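Long-range contacts in gamma-glutamyltranspeptidase (Ggt) (Helicobacter pylori 26695, PDB 5BPK), which probably cleaves the gamma-glutamyl bond of glutathione and related compounds and passes the glutamyl group to water or an acceptor, as an Ntn-hydrolase: residues 103-108 with 257-262; 107-112 with 250-255. All coordinates share one frame; numbering follows the deposited sequence.

Interaction 1: residues 103-108 with 257-262. With 4UD ((2S)-amino[(5S)-4,5-dihydro-1,2-oxazol-5-yl]acetic acid), chain O.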
ATOM      1  N   ARG A 103      -1.705   9.233  -5.693  1.00  9.14           N
ATOM      2  CA  ARG A 103      -1.373   9.614  -4.323  1.00 10.50           C
ATOM      3  C   ARG A 103      -1.985  10.968  -3.975  1.00  8.96           C
ATOM      4  O   ARG A 103      -2.060  11.866  -4.815  1.00 10.45           O
ATOM      5  CB  ARG A 103       0.145   9.674  -4.183  1.00 10.05           C
ATOM      6  CG  ARG A 103       0.691  10.020  -2.808  1.00  9.10           C
ATOM      7  CD  ARG A 103       0.422   8.945  -1.769  1.00  9.18           C
ATOM      8  NE  ARG A 103       1.345   9.067  -0.638  1.00 11.63           N
ATOM      9  CZ  ARG A 103       1.329   8.295   0.446  1.00 11.54           C
ATOM     10  NH1 ARG A 103       0.414   7.359   0.600  1.00 12.41           N
ATOM     11  NH2 ARG A 103       2.229   8.470   1.400  1.00 10.34           N
ATOM     12  N   GLU A 104      -2.385  11.142  -2.715  1.00 10.23           N
ATOM     13  CA  GLU A 104      -2.906  12.435  -2.277  1.00 11.13           C
ATOM     14  C   GLU A 104      -1.852  13.527  -2.394  1.00 10.41           C
ATOM     15  O   GLU A 104      -0.645  13.264  -2.311  1.00 11.42           O
ATOM     16  CB  GLU A 104      -3.421  12.397  -0.845  1.00 11.94           C
ATOM     17  CG  GLU A 104      -4.503  11.361  -0.575  1.00  9.96           C
ATOM     18  CD  GLU A 104      -3.941  10.078   0.010  1.00 10.24           C
ATOM     19  OE1 GLU A 104      -2.977   9.521  -0.577  1.00 11.26           O
ATOM     20  OE2 GLU A 104      -4.480   9.636   1.050  1.00 10.72           O
ATOM     21  N   LYS A 105      -2.330  14.761  -2.568  1.00 10.54           N
ATOM     22  CA  LYS A 105      -1.478  15.946  -2.596  1.00 11.19           C
ATOM     23  C   LYS A 105      -1.683  16.784  -1.348  1.00 11.17           C
ATOM     24  O   LYS A 105      -2.827  16.935  -0.866  1.00 11.51           O
ATOM     25  CB  LYS A 105      -1.829  16.811  -3.796  1.00 11.85           C
ATOM     26  CG  LYS A 105      -1.548  16.173  -5.136  1.00 12.80           C
ATOM     27  CD  LYS A 105      -2.269  16.891  -6.275  1.00 13.81           C
ATOM     28  CE  LYS A 105      -1.830  18.340  -6.479  1.00 14.31           C
ATOM     29  NZ  LYS A 105      -2.576  18.996  -7.606  1.00 13.16           N
ATOM     30  N   ALA A 106      -0.609  17.395  -0.863  1.00 10.97           N
ATOM     31  CA  ALA A 106      -0.754  18.402   0.175  1.00 11.06           C
ATOM     32  C   ALA A 106      -1.613  19.527  -0.390  1.00 12.43           C
ATOM     33  O   ALA A 106      -1.415  19.924  -1.529  1.00 12.65           O
ATOM     34  CB  ALA A 106       0.607  18.922   0.629  1.00 11.95           C
ATOM     35  N   PRO A 107      -2.566  20.055   0.409  1.00 13.64           N
ATOM     36  CA  PRO A 107      -3.418  21.100  -0.135  1.00 13.85           C
ATOM     37  C   PRO A 107      -2.647  22.377  -0.461  1.00 14.14           C
ATOM     38  O   PRO A 107      -1.515  22.572   0.009  1.00 15.33           O
ATOM     39  CB  PRO A 107      -4.434  21.339   0.991  1.00 13.65           C
ATOM     40  CG  PRO A 107      -4.478  20.056   1.724  1.00 15.30           C
ATOM     41  CD  PRO A 107      -3.061  19.577   1.711  1.00 14.54           C
ATOM     42  N   LEU A 108      -3.285  23.248  -1.239  1.00 14.27           N
ATOM     43  CA  LEU A 108      -2.659  24.493  -1.692  1.00 16.51           C
ATOM     44  C   LEU A 108      -2.220  25.375  -0.531  1.00 16.98           C
ATOM     45  O   LEU A 108      -1.234  26.112  -0.643  1.00 19.39           O
ATOM     46  CB  LEU A 108      -3.625  25.269  -2.601  1.00 16.65           C
ATOM     47  CG  LEU A 108      -3.748  24.733  -4.025  1.00 19.92           C
ATOM     48  CD1 LEU A 108      -5.084  25.125  -4.673  1.00 21.14           C
ATOM     49  CD2 LEU A 108      -2.564  25.211  -4.849  1.00 19.93           C
ATOM     50  N   ALA A 257     -10.579  20.584  -7.756  1.00 16.43           N
ATOM     51  CA  ALA A 257     -10.604  20.820  -9.204  1.00 17.41           C
ATOM     52  C   ALA A 257      -9.219  20.718  -9.854  1.00 17.37           C
ATOM     53  O   ALA A 257      -9.118  20.481 -11.064  1.00 19.90           O
ATOM     54  CB  ALA A 257     -11.243  22.182  -9.513  1.00 18.67           C
ATOM     55  N   SER A 258      -8.167  20.895  -9.050  1.00 15.56           N
ATOM     56  CA  SER A 258      -6.783  20.800  -9.529  1.00 15.19           C
ATOM     57  C   SER A 258      -6.092  19.449  -9.252  1.00 13.30           C
ATOM     58  O   SER A 258      -4.909  19.276  -9.603  1.00 13.65           O
ATOM     59  CB  SER A 258      -5.935  21.950  -8.971  1.00 17.56           C
ATOM     60  OG  SER A 258      -5.819  21.928  -7.559  1.00 18.19           O
ATOM     61  N   TYR A 259      -6.809  18.488  -8.676  1.00 13.22           N
ATOM     62  CA  TYR A 259      -6.202  17.179  -8.405  1.00 12.33           C
ATOM     63  C   TYR A 259      -5.922  16.480  -9.729  1.00 12.91           C
ATOM     64  O   TYR A 259      -6.811  16.373 -10.581  1.00 14.78           O
ATOM     65  CB  TYR A 259      -7.045  16.241  -7.508  1.00 12.43           C
ATOM     66  CG  TYR A 259      -6.236  14.988  -7.300  1.00 11.87           C
ATOM     67  CD1 TYR A 259      -5.263  14.946  -6.313  1.00 12.32           C
ATOM     68  CD2 TYR A 259      -6.311  13.923  -8.198  1.00 10.53           C
ATOM     69  CE1 TYR A 259      -4.439  13.861  -6.171  1.00 11.84           C
ATOM     70  CE2 TYR A 259      -5.476  12.821  -8.076  1.00 11.40           C
ATOM     71  CZ  TYR A 259      -4.535  12.806  -7.062  1.00 12.48           C
ATOM     72  OH  TYR A 259      -3.688  11.741  -6.936  1.00 11.46           O
ATOM     73  N   ASN A 260      -4.691  15.990  -9.874  1.00 16.00           N
ATOM     74  CA  ASN A 260      -4.224  15.340 -11.087  1.00 18.19           C
ATOM     75  C   ASN A 260      -3.557  14.002 -10.769  1.00 15.61           C
ATOM     76  O   ASN A 260      -2.693  13.950  -9.897  1.00 17.23           O
ATOM     77  CB  ASN A 260      -3.227  16.266 -11.832  1.00 21.05           C
ATOM     78  CG  ASN A 260      -2.054  16.797 -10.936  1.00 21.84           C
ATOM     79  OD1 ASN A 260      -2.235  17.193  -9.767  1.00 17.81           O
ATOM     80  ND2 ASN A 260      -0.853  16.853 -11.524  1.00 24.04           N
ATOM     81  N   VAL A 261      -3.976  12.920 -11.429  1.00 13.87           N
ATOM     82  CA  VAL A 261      -3.159  11.690 -11.429  1.00 13.60           C
ATOM     83  C   VAL A 261      -1.946  11.927 -12.310  1.00 12.54           C
ATOM     84  O   VAL A 261      -1.927  12.862 -13.110  1.00 13.09           O
ATOM     85  CB  VAL A 261      -3.912  10.416 -11.947  1.00 13.20           C
ATOM     86  CG1 VAL A 261      -5.169  10.149 -11.114  1.00 15.07           C
ATOM     87  CG2 VAL A 261      -4.230  10.513 -13.442  1.00 15.49           C
ATOM     88  N   LYS A 262      -0.925  11.092 -12.144  1.00 12.28           N
ATOM     89  CA  LYS A 262       0.222  11.097 -13.030  1.00 12.29           C
ATOM     90  C   LYS A 262       0.553   9.689 -13.478  1.00 11.64           C
ATOM     91  O   LYS A 262       0.707   8.782 -12.662  1.00 12.88           O
ATOM     92  CB  LYS A 262       1.421  11.733 -12.355  1.00 13.78           C
ATOM     93  CG  LYS A 262       1.207  13.238 -12.154  1.00 17.59           C
ATOM     94  CD  LYS A 262       2.466  13.973 -11.775  1.00 18.88           C
ATOM     95  CE  LYS A 262       3.546  13.876 -12.835  1.00 20.27           C
ATOM     96  NZ  LYS A 262       4.571  14.950 -12.666  1.00 26.30           N
TER
HETATM   97  C3  4UD O 701      -0.758   1.186   4.426  1.00 22.64           C
HETATM   98  C4  4UD O 701       0.330   3.005   3.763  1.00 18.07           C
HETATM   99  C5  4UD O 701      -0.703   2.624   4.807  1.00 23.69           C
HETATM  100  C6  4UD O 701       1.228   4.197   4.122  1.00 13.57           C
HETATM  101  C8  4UD O 701       2.103   4.454   2.916  1.00 13.00           C
HETATM  102  O9  4UD O 701       1.696   5.093   1.976  1.00 13.76           O
HETATM  103  O10 4UD O 701       3.363   3.963   2.868  1.00 12.30           O
HETATM  104  N7  4UD O 701       0.420   5.399   4.371  1.00 13.67           N
HETATM  105  O2  4UD O 701       1.171   1.863   3.621  1.00 24.83           O
HETATM  106  N1  4UD O 701       0.310   0.854   3.779  1.00 27.05           N
HETATM  107  O   HOH W   1      -3.232  22.252  -7.093  1.00 23.10           O
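Y259 and K105 carry most of this contact between two loops of the Ntn-hydrolase fold. Residues 103-108 follow strand 97-102, and residues 257-262 join helix 253-257 to strand 262-271.

Two direct hydrogen bonds link the loops. Y259 OH donates to R103 O at 2.7 Å. The carbonyl oxygen lies at the edge of the phenol ring, in its plane, while the hydroxyl sits above the carbonyl plane of R103. K105 NZ donates to N260 OD1 at 2.8 Å. The donor is tilted slightly from the amide carbonyl plane and lies nearly in line with the C=O bond, at 159°. The N260 side chain crosses the lysine at about a right angle.

The apolar part is the lysine chain running obliquely past the tyrosine ring, K105 CD to Y259 CD1 at 3.6 Å. A bend at chi3 (63°) then turns the amine toward S258 and N260. One water donates to S258 OG and is held weakly by K105 NZ. S258 OG is also hydrogen-bonded to E254 O and D255 O.

The R103 side chain starts away from the partner loop, and its guanidinium reaches the inhibitor. It forms salt bridges with D43 and E40 of the neighbouring Ggt chain, the first of which also binds the inhibitor. R103 NH1 donates to carboxylate oxygen O9 of the inhibitor at 2.9 Å, with a bent N-H...O angle of 130°.

Interaction 2: residues 107-112 with 250-255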
ATOM      1  N   PRO A 107      -2.566  20.055   0.409  1.00 13.64           N
ATOM      2  CA  PRO A 107      -3.418  21.100  -0.135  1.00 13.85           C
ATOM      3  C   PRO A 107      -2.647  22.377  -0.461  1.00 14.14           C
ATOM      4  O   PRO A 107      -1.515  22.572   0.009  1.00 15.33           O
ATOM      5  CB  PRO A 107      -4.434  21.339   0.991  1.00 13.65           C
ATOM      6  CG  PRO A 107      -4.478  20.056   1.724  1.00 15.30           C
ATOM      7  CD  PRO A 107      -3.061  19.577   1.711  1.00 14.54           C
ATOM      8  N   LEU A 108      -3.285  23.248  -1.239  1.00 14.27           N
ATOM      9  CA  LEU A 108      -2.659  24.493  -1.692  1.00 16.51           C
ATOM     10  C   LEU A 108      -2.220  25.375  -0.531  1.00 16.98           C
ATOM     11  O   LEU A 108      -1.234  26.112  -0.643  1.00 19.39           O
ATOM     12  CB  LEU A 108      -3.625  25.269  -2.601  1.00 16.65           C
ATOM     13  CG  LEU A 108      -3.748  24.733  -4.025  1.00 19.92           C
ATOM     14  CD1 LEU A 108      -5.084  25.125  -4.673  1.00 21.14           C
ATOM     15  CD2 LEU A 108      -2.564  25.211  -4.849  1.00 19.93           C
ATOM     16  N   LYS A 109      -2.949  25.304   0.583  1.00 16.79           N
ATOM     17  CA  LYS A 109      -2.621  26.106   1.762  1.00 18.51           C
ATOM     18  C   LYS A 109      -1.655  25.413   2.726  1.00 17.55           C
ATOM     19  O   LYS A 109      -1.329  25.956   3.769  1.00 19.45           O
ATOM     20  CB  LYS A 109      -3.907  26.571   2.470  1.00 20.14           C
ATOM     21  CG  LYS A 109      -4.647  27.673   1.685  1.00 25.85           C
ATOM     22  CD  LYS A 109      -5.958  27.214   1.044  1.00 32.80           C
ATOM     23  CE  LYS A 109      -5.967  27.393  -0.481  1.00 30.09           C
ATOM     24  NZ  LYS A 109      -7.014  26.562  -1.162  1.00 32.90           N
ATOM     25  N   ALA A 110      -1.162  24.226   2.362  1.00 16.23           N
ATOM     26  CA  ALA A 110      -0.198  23.510   3.185  1.00 15.95           C
ATOM     27  C   ALA A 110       1.125  24.260   3.306  1.00 16.84           C
ATOM     28  O   ALA A 110       1.561  24.933   2.373  1.00 18.55           O
ATOM     29  CB  ALA A 110       0.052  22.125   2.606  1.00 14.39           C
ATOM     30  N   THR A 111       1.758  24.121   4.466  1.00 17.42           N
ATOM     31  CA  THR A 111       3.066  24.714   4.721  1.00 17.43           C
ATOM     32  C   THR A 111       3.962  23.753   5.496  1.00 17.73           C
ATOM     33  O   THR A 111       3.496  22.857   6.209  1.00 16.83           O
ATOM     34  CB  THR A 111       2.943  26.045   5.499  1.00 19.94           C
ATOM     35  OG1 THR A 111       2.348  25.811   6.777  1.00 21.67           O
ATOM     36  CG2 THR A 111       2.114  27.064   4.726  1.00 19.03           C
ATOM     37  N   LYS A 112       5.262  23.967   5.352  1.00 16.62           N
ATOM     38  CA  LYS A 112       6.282  23.126   5.968  1.00 17.67           C
ATOM     39  C   LYS A 112       6.019  22.820   7.449  1.00 18.24           C
ATOM     40  O   LYS A 112       6.081  21.674   7.883  1.00 19.82           O
ATOM     41  CB  LYS A 112       7.638  23.812   5.793  1.00 19.47           C
ATOM     42  CG  LYS A 112       8.815  23.004   6.261  1.00 22.71           C
ATOM     43  CD  LYS A 112      10.116  23.727   5.936  1.00 25.66           C
ATOM     44  CE  LYS A 112      11.032  23.765   7.132  1.00 34.80           C
ATOM     45  NZ  LYS A 112      10.529  24.690   8.188  1.00 40.08           N
ATOM     46  N   ILE A 250      -8.253  22.459   5.519  1.00 17.45           N
ATOM     47  CA  ILE A 250      -7.853  23.426   4.499  1.00 17.24           C
ATOM     48  C   ILE A 250      -8.138  23.036   3.037  1.00 17.63           C
ATOM     49  O   ILE A 250      -7.860  23.816   2.125  1.00 17.36           O
ATOM     50  CB  ILE A 250      -6.352  23.808   4.647  1.00 17.77           C
ATOM     51  CG1 ILE A 250      -5.440  22.584   4.535  1.00 19.11           C
ATOM     52  CG2 ILE A 250      -6.105  24.523   5.974  1.00 17.89           C
ATOM     53  CD1 ILE A 250      -3.966  22.960   4.345  1.00 18.33           C
ATOM     54  N   ILE A 251      -8.708  21.858   2.804  1.00 17.40           N
ATOM     55  CA  ILE A 251      -9.017  21.439   1.436  1.00 16.06           C
ATOM     56  C   ILE A 251     -10.223  22.216   0.920  1.00 18.34           C
ATOM     57  O   ILE A 251     -11.238  22.347   1.610  1.00 19.18           O
ATOM     58  CB  ILE A 251      -9.262  19.925   1.328  1.00 16.35           C
ATOM     59  CG1 ILE A 251      -7.974  19.178   1.671  1.00 15.51           C
ATOM     60  CG2 ILE A 251      -9.738  19.548  -0.090  1.00 17.14           C
ATOM     61  CD1 ILE A 251      -8.153  17.696   1.862  1.00 13.75           C
ATOM     62  N   THR A 252     -10.077  22.742  -0.291  1.00 19.43           N
ATOM     63  CA  THR A 252     -11.076  23.589  -0.918  1.00 19.10           C
ATOM     64  C   THR A 252     -11.515  23.030  -2.270  1.00 18.37           C
ATOM     65  O   THR A 252     -10.919  22.089  -2.804  1.00 17.75           O
ATOM     66  CB  THR A 252     -10.497  24.993  -1.182  1.00 19.11           C
ATOM     67  OG1 THR A 252      -9.422  24.898  -2.123  1.00 21.19           O
ATOM     68  CG2 THR A 252     -10.004  25.637   0.106  1.00 19.68           C
ATOM     69  N   LYS A 253     -12.538  23.648  -2.847  1.00 18.07           N
ATOM     70  CA  LYS A 253     -12.952  23.313  -4.206  1.00 18.70           C
ATOM     71  C   LYS A 253     -11.810  23.492  -5.219  1.00 17.96           C
ATOM     72  O   LYS A 253     -11.748  22.768  -6.210  1.00 18.14           O
ATOM     73  CB  LYS A 253     -14.175  24.141  -4.622  1.00 18.53           C
ATOM     74  CG  LYS A 253     -15.461  23.672  -3.971  1.00 20.97           C
ATOM     75  CD  LYS A 253     -16.663  24.469  -4.458  1.00 27.69           C
ATOM     76  CE  LYS A 253     -16.727  25.840  -3.809  1.00 32.82           C
ATOM     77  NZ  LYS A 253     -18.012  26.540  -4.123  1.00 36.19           N
ATOM     78  N   GLU A 254     -10.918  24.449  -4.971  1.00 17.48           N
ATOM     79  CA  GLU A 254      -9.777  24.677  -5.854  1.00 17.32           C
ATOM     80  C   GLU A 254      -8.800  23.498  -5.805  1.00 16.63           C
ATOM     81  O   GLU A 254      -8.288  23.063  -6.845  1.00 18.71           O
ATOM     82  CB  GLU A 254      -9.043  25.976  -5.515  1.00 19.75           C
ATOM     83  CG  GLU A 254      -8.012  26.373  -6.584  1.00 25.32           C
ATOM     84  CD  GLU A 254      -7.244  27.648  -6.263  1.00 29.57           C
ATOM     85  OE1 GLU A 254      -7.488  28.260  -5.196  1.00 32.15           O
ATOM     86  OE2 GLU A 254      -6.385  28.031  -7.087  1.00 34.58           O
ATOM     87  N   ASP A 255      -8.563  22.970  -4.608  1.00 17.05           N
ATOM     88  CA  ASP A 255      -7.729  21.772  -4.459  1.00 16.21           C
ATOM     89  C   ASP A 255      -8.313  20.613  -5.256  1.00 15.26           C
ATOM     90  O   ASP A 255      -7.608  19.917  -5.981  1.00 16.23           O
ATOM     91  CB  ASP A 255      -7.624  21.350  -2.994  1.00 17.01           C
ATOM     92  CG  ASP A 255      -6.682  22.213  -2.188  1.00 16.15           C
ATOM     93  OD1 ASP A 255      -5.508  22.337  -2.571  1.00 18.85           O
ATOM     94  OD2 ASP A 255      -7.105  22.739  -1.143  1.00 18.89           O
TER
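The carboxylate of D255 receives an N-H from each side of this contact. L108 N donates to D255 OD1 at 2.7 Å, on the syn lone pair, with an N-H...O angle of 156°. T252 N donates to D255 OD2 on the anti lone pair, at 3.1 Å. These two bonds should hold the carboxylate against rotation.

The second of them belongs to a capping box at the start of helix 253-257. T252 is the N-cap, and its OG1 accepts from D255 N at 3.3 Å. It also takes a weak bond from E254 N. The facing segment makes a type I beta turn from P107 to A110, closed by A110 N to P107 O. D255 therefore ties the turn to the first turn of the helix.

K109 reaches the helix start with a chain bent at chi2 and chi3. K109 NZ forms a long salt bridge with D255 OD2, at 3.8 Å, and points tip to tip at the T252 side chain. E254 OE1 lies beyond salt-bridge distance, but its charge may still favour this position of the amine.

The apolar part is made by I250 and I251 against the turn. I250 CG1 sits between its backbone N and carbonyl carbon (chi1 59°), which brings CD1 up against the turn at P107, K109 and A110. I251 packs CG1 on P107 CG at 3.6 Å, and its side chain also meets I240 and M244 of helix 234-246. L108, the second residue of the turn, crosses E254 at about a right angle, with L108 CD1 3.7 Å from E254 CD.

From the N terminus, the chain leaves strand 97-102 and enters residues 103-108. These meet residues 257-262 in interaction 1. The chain then passes through P107 and L108, which both contacts share, into residues 107-112. These meet residues 250-255 in interaction 2. Interaction 2 closes a loop of 137 residues, and interaction 1 closes one of 148 that encloses it. The partner segments come in reverse order, so the contacts nest and do not cross. Most of the intervening chain that has regular structure is helix. Together they tie the loop after strand 97-102 to helix 253-257 and the entry to strand 262-271. The centres of interactions 1 and 2 are about 10 Å apart.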